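Local coordinates for chlorite Dismutase (Nitrobacter winogradskyi, PDB 3QPI), which splits chlorite into chloride and molecular oxygen at a heme b cofactor, and is a dimeric member of the chlorite dismutase family, at residues E156-V159 against G160-A164; K120-A124 against I125-L129. All blocks are in the same frame, centred on the assembly; numbering follows the deposited sequence.

How the contacts relate
Both contacts line the heme pocket, with centres about 13 Å apart. Contact 1 is the end of helix 152-163, and contact 2 is the turn into strand 126-131. They serve opposite faces of the porphyrin. Leu-162 of contact 1 lies on one side, about 4 Å from the side chain of His-114, the axial iron ligand. Arg-127 and Leu-129 of contact 2 lie on the other. Leu-158 and Ile-125 both reach the same vinyl group at the heme rim. The contacts also meet directly. Asp-157 OD2 and Tyr-121 OH are 2.8 Å apart, probably hydrogen-bonded, and Leu-158 CD1 packs 3.6 Å from Tyr-121 CE2.

Contact 1: E156-V159 against G160-A164; sequences EDLV and GVLRA. With HEM (protoporphyrin IX containing Fe), chain C.
Arg-163 folds back along the last turn of helix 152-163 and lies beside Val-159, one turn earlier. Its CB is 3.4 Å from Val-159 O, and its CG also rests near this oxygen. With CG anti to the carbonyl carbon (chi1 -82°) and the chain extended from CG to NE, the guanidinium is carried alongside Val-159. CD passes beside Val-159 CG1. The guanidinium follows: one face covers that methyl, with CZ 3.3 Å from Val-159 CG1. The methyl sits off-centre, nearer the rim of the flat group. Beyond it the charged end turns to the sheet, with salt bridges from NH1 to Asp-176 and from NH2 to Glu-174.

The backbone is bonded as a regular alpha-helix. Arg-163 N donates to Val-159 O at 2.9 Å, and Leu-162 N donates to Leu-158 O at 3.0 Å.

Leu-158 and Leu-162 form the heme side. Their CD1 methyls are 3.8 Å apart. Leu-158 CD2 touches vinyl carbon CBB of the heme at 3.4 Å. Leu-162 CD1 lies over the C1C-C2C edge of a pyrrole, 3.5 Å from heme C2C. Val-159 CG2 meets heme methyl CMC.

The helix is therefore divided: its apolar branches press on the porphyrin, while the arginine's charge is paired with carboxylates of strand 171-181.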
ATOM      1  N   GLU A 156       4.600   7.612  -8.807  1.00 26.27           N
ATOM      2  CA  GLU A 156       3.300   8.255  -8.943  1.00 32.09           C
ATOM      3  C   GLU A 156       2.608   7.794 -10.231  1.00 31.68           C
ATOM      4  O   GLU A 156       1.383   7.792 -10.313  1.00 30.06           O
ATOM      5  CB  GLU A 156       3.407   9.776  -8.909  1.00 31.94           C
ATOM      6  CG  GLU A 156       4.071  10.320  -7.664  1.00 30.23           C
ATOM      7  CD  GLU A 156       3.386   9.878  -6.389  1.00 32.57           C
ATOM      8  OE1 GLU A 156       2.232   9.398  -6.458  1.00 29.59           O
ATOM      9  OE2 GLU A 156       4.005   9.998  -5.305  1.00 32.01           O
ATOM     10  N   ASP A 157       3.403   7.382 -11.213  1.00 39.30           N
ATOM     11  CA  ASP A 157       2.888   6.872 -12.485  1.00 41.60           C
ATOM     12  C   ASP A 157       2.215   5.506 -12.302  1.00 39.92           C
ATOM     13  O   ASP A 157       1.092   5.273 -12.757  1.00 38.48           O
ATOM     14  CB  ASP A 157       4.036   6.750 -13.493  1.00 42.85           C
ATOM     15  CG  ASP A 157       3.571   6.267 -14.843  1.00 48.90           C
ATOM     16  OD1 ASP A 157       2.685   6.923 -15.443  1.00 52.47           O
ATOM     17  OD2 ASP A 157       4.081   5.221 -15.308  1.00 50.51           O
ATOM     18  N   LEU A 158       2.915   4.600 -11.632  1.00 36.54           N
ATOM     19  CA  LEU A 158       2.319   3.319 -11.261  1.00 36.21           C
ATOM     20  C   LEU A 158       0.994   3.530 -10.517  1.00 31.03           C
ATOM     21  O   LEU A 158      -0.017   2.927 -10.840  1.00 29.62           O
ATOM     22  CB  LEU A 158       3.283   2.525 -10.389  1.00 34.56           C
ATOM     23  CG  LEU A 158       2.627   1.327  -9.703  1.00 35.39           C
ATOM     24  CD1 LEU A 158       2.057   0.377 -10.752  1.00 34.08           C
ATOM     25  CD2 LEU A 158       3.644   0.642  -8.814  1.00 36.04           C
ATOM     26  N   VAL A 159       1.001   4.405  -9.526  1.00 29.36           N
ATOM     27  CA  VAL A 159      -0.201   4.654  -8.751  1.00 30.67           C
ATOM     28  C   VAL A 159      -1.340   5.146  -9.657  1.00 31.18           C
ATOM     29  O   VAL A 159      -2.472   4.684  -9.547  1.00 29.51           O
ATOM     30  CB  VAL A 159       0.073   5.676  -7.622  1.00 30.34           C
ATOM     31  CG1 VAL A 159      -1.247   6.149  -6.988  1.00 27.33           C
ATOM     32  CG2 VAL A 159       1.042   5.070  -6.571  1.00 26.74           C
ATOM     33  N   GLY A 160      -1.058   6.080 -10.559  1.00 28.63           N
ATOM     34  CA  GLY A 160      -2.117   6.563 -11.427  1.00 30.18           C
ATOM     35  C   GLY A 160      -2.650   5.472 -12.337  1.00 31.97           C
ATOM     36  O   GLY A 160      -3.837   5.415 -12.648  1.00 32.75           O
ATOM     37  N   VAL A 161      -1.759   4.600 -12.777  1.00 28.82           N
ATOM     38  CA  VAL A 161      -2.146   3.479 -13.608  1.00 29.13           C
ATOM     39  C   VAL A 161      -3.137   2.554 -12.865  1.00 33.53           C
ATOM     40  O   VAL A 161      -4.174   2.159 -13.405  1.00 33.14           O
ATOM     41  CB  VAL A 161      -0.872   2.692 -14.016  1.00 34.44           C
ATOM     42  CG1 VAL A 161      -1.182   1.236 -14.365  1.00 33.61           C
ATOM     43  CG2 VAL A 161      -0.186   3.386 -15.177  1.00 36.42           C
ATOM     44  N   LEU A 162      -2.817   2.201 -11.623  1.00 31.71           N
ATOM     45  CA  LEU A 162      -3.653   1.272 -10.881  1.00 33.81           C
ATOM     46  C   LEU A 162      -4.973   1.927 -10.555  1.00 31.84           C
ATOM     47  O   LEU A 162      -6.018   1.272 -10.568  1.00 32.32           O
ATOM     48  CB  LEU A 162      -2.953   0.817  -9.596  1.00 34.19           C
ATOM     49  CG  LEU A 162      -1.789  -0.146  -9.834  1.00 33.25           C
ATOM     50  CD1 LEU A 162      -0.978  -0.315  -8.560  1.00 34.45           C
ATOM     51  CD2 LEU A 162      -2.303  -1.492 -10.329  1.00 32.27           C
ATOM     52  N   ARG A 163      -4.929   3.220 -10.255  1.00 30.50           N
ATOM     53  CA  ARG A 163      -6.150   3.941  -9.936  1.00 31.24           C
ATOM     54  C   ARG A 163      -7.090   4.056 -11.135  1.00 34.25           C
ATOM     55  O   ARG A 163      -8.257   4.413 -10.956  1.00 35.00           O
ATOM     56  CB  ARG A 163      -5.842   5.319  -9.343  1.00 33.24           C
ATOM     57  CG  ARG A 163      -5.523   5.231  -7.857  1.00 33.89           C
ATOM     58  CD  ARG A 163      -5.012   6.527  -7.230  1.00 30.99           C
ATOM     59  NE  ARG A 163      -4.612   6.251  -5.849  1.00 33.56           N
ATOM     60  CZ  ARG A 163      -3.853   7.044  -5.098  1.00 31.61           C
ATOM     61  NH1 ARG A 163      -3.386   8.198  -5.568  1.00 27.98           N
ATOM     62  NH2 ARG A 163      -3.561   6.672  -3.861  1.00 29.94           N
ATOM     63  N   ALA A 164      -6.622   3.724 -12.342  1.00 33.02           N
ATOM     64  CA  ALA A 164      -7.528   3.715 -13.517  1.00 37.93           C
ATOM     65  C   ALA A 164      -8.190   2.350 -13.764  1.00 38.60           C
ATOM     66  O   ALA A 164      -8.939   2.201 -14.716  1.00 39.38           O
ATOM     67  CB  ALA A 164      -6.789   4.161 -14.789  1.00 31.81           C
TER
HETATM   68  CHA HEM C1001      -2.161  -6.728  -3.570  1.00 18.80           C
HETATM   69  CHB HEM C1001       1.731  -6.665  -6.355  1.00 24.82           C
HETATM   70  CHC HEM C1001       1.748  -1.804  -6.224  1.00 20.79           C
HETATM   71  CHD HEM C1001      -2.261  -1.920  -3.719  1.00 17.06           C
HETATM   72  C1A HEM C1001      -1.091  -7.065  -4.327  1.00  6.83           C
HETATM   73  C2A HEM C1001      -0.731  -8.454  -4.563  1.00 12.52           C
HETATM   74  C3A HEM C1001       0.373  -8.484  -5.334  1.00  4.80           C
HETATM   75  C4A HEM C1001       0.710  -7.087  -5.602  1.00 19.25           C
HETATM   76  CMA HEM C1001       1.105  -9.773  -5.860  1.00 28.10           C
HETATM   77  CAA HEM C1001      -1.579  -9.609  -4.006  1.00 17.10           C
HETATM   78  CBA HEM C1001      -1.057 -10.201  -2.704  1.00 30.24           C
HETATM   79  CGA HEM C1001      -1.903 -11.429  -2.439  1.00 33.27           C
HETATM   80  O1A HEM C1001      -2.687 -11.351  -1.474  1.00 27.72           O
HETATM   81  O2A HEM C1001      -1.827 -12.457  -3.184  1.00 26.85           O
HETATM   82  C1B HEM C1001       2.018  -5.351  -6.500  1.00 20.73           C
HETATM   83  C2B HEM C1001       3.237  -4.912  -7.133  1.00 16.78           C
HETATM   84  C3B HEM C1001       3.259  -3.589  -7.057  1.00 21.82           C
HETATM   85  C4B HEM C1001       2.044  -3.136  -6.407  1.00 11.90           C
HETATM   86  CMB HEM C1001       4.365  -5.782  -7.743  1.00 20.67           C
HETATM   87  CAB HEM C1001       4.406  -2.729  -7.633  1.00 28.91           C
HETATM   88  CBB HEM C1001       4.984  -1.807  -6.860  1.00 26.00           C
HETATM   89  C1C HEM C1001       0.659  -1.379  -5.565  1.00  7.42           C
HETATM   90  C2C HEM C1001       0.254  -0.003  -5.279  1.00 15.42           C
HETATM   91  C3C HEM C1001      -0.854  -0.076  -4.543  1.00 11.41           C
HETATM   92  C4C HEM C1001      -1.181  -1.483  -4.396  1.00 18.72           C
HETATM   93  CMC HEM C1001       1.048   1.258  -5.694  1.00 11.66           C
HETATM   94  CAC HEM C1001      -1.748   1.036  -3.967  1.00 26.62           C
HETATM   95  CBC HEM C1001      -1.787   2.231  -4.574  1.00 30.78           C
HETATM   96  C1D HEM C1001      -2.590  -3.178  -3.404  1.00 17.59           C
HETATM   97  C2D HEM C1001      -3.751  -3.521  -2.620  1.00  9.98           C
HETATM   98  C3D HEM C1001      -3.691  -5.042  -2.581  1.00 16.64           C
HETATM   99  C4D HEM C1001      -2.536  -5.423  -3.358  1.00  6.11           C
HETATM  100  CMD HEM C1001      -4.829  -2.616  -1.937  1.00 22.39           C
HETATM  101  CAD HEM C1001      -4.676  -5.994  -1.890  1.00 17.08           C
HETATM  102  CBD HEM C1001      -5.696  -6.401  -2.965  1.00 22.89           C
HETATM  103  CGD HEM C1001      -6.805  -7.201  -2.319  1.00 28.50           C
HETATM  104  O1D HEM C1001      -6.485  -8.201  -1.636  1.00 27.19           O
HETATM  105  O2D HEM C1001      -8.004  -6.844  -2.487  1.00 28.47           O
HETATM  106  NA  HEM C1001      -0.175  -6.207  -4.963  1.00 10.34           N
HETATM  107  NB  HEM C1001       1.286  -4.251  -6.054  1.00 16.16           N
HETATM  108  NC  HEM C1001      -0.240  -2.254  -5.022  1.00 18.53           N
HETATM  109  ND  HEM C1001      -1.897  -4.320  -3.842  1.00 13.16           N
HETATM  110 FE   HEM C1001      -0.437  -4.160  -5.054  1.00 23.80          FE

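Contact 2: K120-A124 against I125-L129; sequences KYLPA and IARQL. With HEM (protoporphyrin IX containing Fe), chain C.
A cis peptide bond joins Leu-122 to Pro-123, inside a turn whose ends, Tyr-121 and Ile-125, are hydrogen-bonded. Ile-125 N donates to Tyr-121 O at 2.9 Å, with an N-H...O angle of 162°. A water bridges the same turn: it donates to Pro-123 O and, at 2.6 Å, to Ile-125 O. Arg-79 also donates to the carbonyls of Pro-123 and Ala-124.

The turn leads into strand 126-131, at the edge of the sheet within this chain. Every second side chain here, Ile-125, Arg-127 and Leu-129, points to the heme. Ile-125 CG1 lies 4.1 Å from Tyr-121 CB. Leu-122 reaches from the turn towards the ligand: CD2 is 3.3 Å from Ile-125 O and also meets heme CAB. Its CD1 is 4.1 Å from Arg-127 NH1.

With Arg-127 CG between the backbone N and the carbonyl carbon (chi1 70°), the chain, extended from CG to NE, reaches the porphyrin, where NE is 3.5 Å from heme CHB. Heme methyl CMB lies against one face of the guanidinium, towards its rim. NH1 is hydrogen-bonded to Gln-74 OE1. With an alanine in its place, Gln-74 OE1 would probably be left without this donor, and heme CMB and Leu-122 CD1 without the guanidinium they pack on.

The arginine thus sets a polar guanidinium among the apolar Leu-122, Ile-125 and Leu-129, consistent with the distal arginine of chlorite dismutases, on the side opposite Leu-162.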
ATOM      1  N   LYS A 120       6.907  -4.405 -14.110  1.00 42.39           N
ATOM      2  CA  LYS A 120       7.966  -3.585 -14.701  1.00 46.75           C
ATOM      3  C   LYS A 120       8.540  -2.589 -13.698  1.00 48.99           C
ATOM      4  O   LYS A 120       9.653  -2.119 -13.872  1.00 51.32           O
ATOM      5  CB  LYS A 120       7.485  -2.857 -15.959  1.00 41.34           C
ATOM      6  CG  LYS A 120       6.309  -1.922 -15.755  1.00 44.15           C
ATOM      7  CD  LYS A 120       5.776  -1.394 -17.092  1.00 46.62           C
ATOM      8  CE  LYS A 120       6.755  -0.413 -17.734  1.00 56.04           C
ATOM      9  NZ  LYS A 120       6.451  -0.089 -19.179  1.00 60.66           N
ATOM     10  N   TYR A 121       7.786  -2.275 -12.651  1.00 39.01           N
ATOM     11  CA  TYR A 121       8.215  -1.270 -11.682  1.00 36.48           C
ATOM     12  C   TYR A 121       9.130  -1.824 -10.608  1.00 36.09           C
ATOM     13  O   TYR A 121       9.550  -1.086  -9.704  1.00 35.75           O
ATOM     14  CB  TYR A 121       7.010  -0.605 -11.021  1.00 33.93           C
ATOM     15  CG  TYR A 121       6.196   0.235 -11.972  1.00 38.97           C
ATOM     16  CD1 TYR A 121       6.547   1.552 -12.239  1.00 40.97           C
ATOM     17  CD2 TYR A 121       5.081  -0.288 -12.612  1.00 36.28           C
ATOM     18  CE1 TYR A 121       5.800   2.330 -13.112  1.00 40.41           C
ATOM     19  CE2 TYR A 121       4.334   0.483 -13.487  1.00 39.16           C
ATOM     20  CZ  TYR A 121       4.699   1.790 -13.722  1.00 38.75           C
ATOM     21  OH  TYR A 121       3.962   2.556 -14.581  1.00 41.74           O
ATOM     22  N   LEU A 122       9.427  -3.116 -10.680  1.00 35.35           N
ATOM     23  CA  LEU A 122      10.405  -3.712  -9.772  1.00 39.68           C
ATOM     24  C   LEU A 122      11.674  -3.906 -10.569  1.00 40.05           C
ATOM     25  O   LEU A 122      11.606  -4.179 -11.767  1.00 43.27           O
ATOM     26  CB  LEU A 122       9.928  -5.072  -9.215  1.00 41.72           C
ATOM     27  CG  LEU A 122       8.423  -5.273  -8.967  1.00 41.60           C
ATOM     28  CD1 LEU A 122       8.159  -6.644  -8.350  1.00 38.07           C
ATOM     29  CD2 LEU A 122       7.829  -4.170  -8.089  1.00 39.08           C
ATOM     30  N   PRO A 123      12.838  -3.808  -9.912  1.00 37.42           N
ATOM     31  CA  PRO A 123      12.976  -3.664  -8.460  1.00 34.04           C
ATOM     32  C   PRO A 123      12.888  -2.225  -7.937  1.00 34.08           C
ATOM     33  O   PRO A 123      12.944  -2.022  -6.733  1.00 33.49           O
ATOM     34  CB  PRO A 123      14.372  -4.223  -8.201  1.00 36.00           C
ATOM     35  CG  PRO A 123      15.137  -3.879  -9.452  1.00 41.34           C
ATOM     36  CD  PRO A 123      14.149  -3.907 -10.589  1.00 40.03           C
ATOM     37  N   ALA A 124      12.757  -1.235  -8.805  1.00 34.74           N
ATOM     38  CA  ALA A 124      12.719   0.148  -8.325  1.00 37.00           C
ATOM     39  C   ALA A 124      11.832   0.321  -7.069  1.00 34.19           C
ATOM     40  O   ALA A 124      12.274   0.874  -6.059  1.00 32.69           O
ATOM     41  CB  ALA A 124      12.260   1.093  -9.443  1.00 35.26           C
ATOM     42  N   ILE A 125      10.589  -0.155  -7.134  1.00 28.90           N
ATOM     43  CA  ILE A 125       9.647   0.045  -6.041  1.00 30.56           C
ATOM     44  C   ILE A 125       9.571  -1.223  -5.193  1.00 30.61           C
ATOM     45  O   ILE A 125       9.192  -2.260  -5.701  1.00 29.75           O
ATOM     46  CB  ILE A 125       8.208   0.378  -6.572  1.00 34.54           C
ATOM     47  CG1 ILE A 125       8.241   1.443  -7.688  1.00 31.73           C
ATOM     48  CG2 ILE A 125       7.300   0.812  -5.431  1.00 28.35           C
ATOM     49  CD1 ILE A 125       8.779   2.826  -7.239  1.00 30.34           C
ATOM     50  N   ALA A 126       9.965  -1.142  -3.922  1.00 28.45           N
ATOM     51  CA  ALA A 126       9.771  -2.238  -2.973  1.00 27.75           C
ATOM     52  C   ALA A 126       8.456  -2.012  -2.243  1.00 28.31           C
ATOM     53  O   ALA A 126       8.043  -0.864  -2.048  1.00 27.58           O
ATOM     54  CB  ALA A 126      10.938  -2.310  -1.954  1.00 25.97           C
ATOM     55  N   ARG A 127       7.808  -3.098  -1.823  1.00 28.17           N
ATOM     56  CA  ARG A 127       6.458  -3.000  -1.259  1.00 28.42           C
ATOM     57  C   ARG A 127       6.247  -3.959  -0.097  1.00 31.49           C
ATOM     58  O   ARG A 127       6.900  -5.007  -0.003  1.00 30.73           O
ATOM     59  CB  ARG A 127       5.403  -3.322  -2.332  1.00 28.49           C
ATOM     60  CG  ARG A 127       5.383  -4.791  -2.729  1.00 29.82           C
ATOM     61  CD  ARG A 127       4.394  -5.125  -3.845  1.00 35.47           C
ATOM     62  NE  ARG A 127       4.147  -6.564  -3.844  1.00 37.65           N
ATOM     63  CZ  ARG A 127       5.039  -7.466  -4.258  1.00 38.90           C
ATOM     64  NH1 ARG A 127       6.219  -7.073  -4.728  1.00 35.89           N
ATOM     65  NH2 ARG A 127       4.763  -8.762  -4.195  1.00 39.45           N
ATOM     66  N   GLN A 128       5.311  -3.592   0.772  1.00 31.97           N
ATOM     67  CA  GLN A 128       4.776  -4.509   1.758  1.00 30.41           C
ATOM     68  C   GLN A 128       3.296  -4.209   1.974  1.00 30.64           C
ATOM     69  O   GLN A 128       2.904  -3.057   2.144  1.00 28.41           O
ATOM     70  CB  GLN A 128       5.523  -4.403   3.090  1.00 27.85           C
ATOM     71  CG  GLN A 128       4.960  -5.368   4.188  1.00 30.56           C
ATOM     72  CD  GLN A 128       5.080  -6.845   3.796  1.00 36.45           C
ATOM     73  OE1 GLN A 128       6.188  -7.355   3.614  1.00 38.97           O
ATOM     74  NE2 GLN A 128       3.943  -7.530   3.649  1.00 36.03           N
ATOM     75  N   LEU A 129       2.490  -5.264   1.984  1.00 28.81           N
ATOM     76  CA  LEU A 129       1.055  -5.165   2.181  1.00 28.14           C
ATOM     77  C   LEU A 129       0.651  -5.607   3.588  1.00 30.23           C
ATOM     78  O   LEU A 129       1.063  -6.670   4.051  1.00 26.88           O
ATOM     79  CB  LEU A 129       0.360  -6.070   1.159  1.00 29.98           C
ATOM     80  CG  LEU A 129      -1.154  -6.213   1.263  1.00 30.41           C
ATOM     81  CD1 LEU A 129      -1.880  -4.886   0.958  1.00 28.13           C
ATOM     82  CD2 LEU A 129      -1.620  -7.317   0.312  1.00 30.03           C
TER
HETATM   83  CHA HEM C1001      -2.161  -6.728  -3.570  1.00 18.80           C
HETATM   84  CHB HEM C1001       1.731  -6.665  -6.355  1.00 24.82           C
HETATM   85  CHC HEM C1001       1.748  -1.804  -6.224  1.00 20.79           C
HETATM   86  CHD HEM C1001      -2.261  -1.920  -3.719  1.00 17.06           C
HETATM   87  C1A HEM C1001      -1.091  -7.065  -4.327  1.00  6.83           C
HETATM   88  C2A HEM C1001      -0.731  -8.454  -4.563  1.00 12.52           C
HETATM   89  C3A HEM C1001       0.373  -8.484  -5.334  1.00  4.80           C
HETATM   90  C4A HEM C1001       0.710  -7.087  -5.602  1.00 19.25           C
HETATM   91  CMA HEM C1001       1.105  -9.773  -5.860  1.00 28.10           C
HETATM   92  CAA HEM C1001      -1.579  -9.609  -4.006  1.00 17.10           C
HETATM   93  CBA HEM C1001      -1.057 -10.201  -2.704  1.00 30.24           C
HETATM   94  CGA HEM C1001      -1.903 -11.429  -2.439  1.00 33.27           C
HETATM   95  O1A HEM C1001      -2.687 -11.351  -1.474  1.00 27.72           O
HETATM   96  O2A HEM C1001      -1.827 -12.457  -3.184  1.00 26.85           O
HETATM   97  C1B HEM C1001       2.018  -5.351  -6.500  1.00 20.73           C
HETATM   98  C2B HEM C1001       3.237  -4.912  -7.133  1.00 16.78           C
HETATM   99  C3B HEM C1001       3.259  -3.589  -7.057  1.00 21.82           C
HETATM  100  C4B HEM C1001       2.044  -3.136  -6.407  1.00 11.90           C
HETATM  101  CMB HEM C1001       4.365  -5.782  -7.743  1.00 20.67           C
HETATM  102  CAB HEM C1001       4.406  -2.729  -7.633  1.00 28.91           C
HETATM  103  CBB HEM C1001       4.984  -1.807  -6.860  1.00 26.00           C
HETATM  104  C1C HEM C1001       0.659  -1.379  -5.565  1.00  7.42           C
HETATM  105  C2C HEM C1001       0.254  -0.003  -5.279  1.00 15.42           C
HETATM  106  C3C HEM C1001      -0.854  -0.076  -4.543  1.00 11.41           C
HETATM  107  C4C HEM C1001      -1.181  -1.483  -4.396  1.00 18.72           C
HETATM  108  CMC HEM C1001       1.048   1.258  -5.694  1.00 11.66           C
HETATM  109  CAC HEM C1001      -1.748   1.036  -3.967  1.00 26.62           C
HETATM  110  CBC HEM C1001      -1.787   2.231  -4.574  1.00 30.78           C
HETATM  111  C1D HEM C1001      -2.590  -3.178  -3.404  1.00 17.59           C
HETATM  112  C2D HEM C1001      -3.751  -3.521  -2.620  1.00  9.98           C
HETATM  113  C3D HEM C1001      -3.691  -5.042  -2.581  1.00 16.64           C
HETATM  114  C4D HEM C1001      -2.536  -5.423  -3.358  1.00  6.11           C
HETATM  115  CMD HEM C1001      -4.829  -2.616  -1.937  1.00 22.39           C
HETATM  116  CAD HEM C1001      -4.676  -5.994  -1.890  1.00 17.08           C
HETATM  117  CBD HEM C1001      -5.696  -6.401  -2.965  1.00 22.89           C
HETATM  118  CGD HEM C1001      -6.805  -7.201  -2.319  1.00 28.50           C
HETATM  119  O1D HEM C1001      -6.485  -8.201  -1.636  1.00 27.19           O
HETATM  120  O2D HEM C1001      -8.004  -6.844  -2.487  1.00 28.47           O
HETATM  121  NA  HEM C1001      -0.175  -6.207  -4.963  1.00 10.34           N
HETATM  122  NB  HEM C1001       1.286  -4.251  -6.054  1.00 16.16           N
HETATM  123  NC  HEM C1001      -0.240  -2.254  -5.022  1.00 18.53           N
HETATM  124  ND  HEM C1001      -1.897  -4.320  -3.842  1.00 13.16           N
HETATM  125 FE   HEM C1001      -0.437  -4.160  -5.054  1.00 23.80          FE
HETATM  126  O   HOH W   1      11.134  -3.916  -5.624  1.00 27.10           O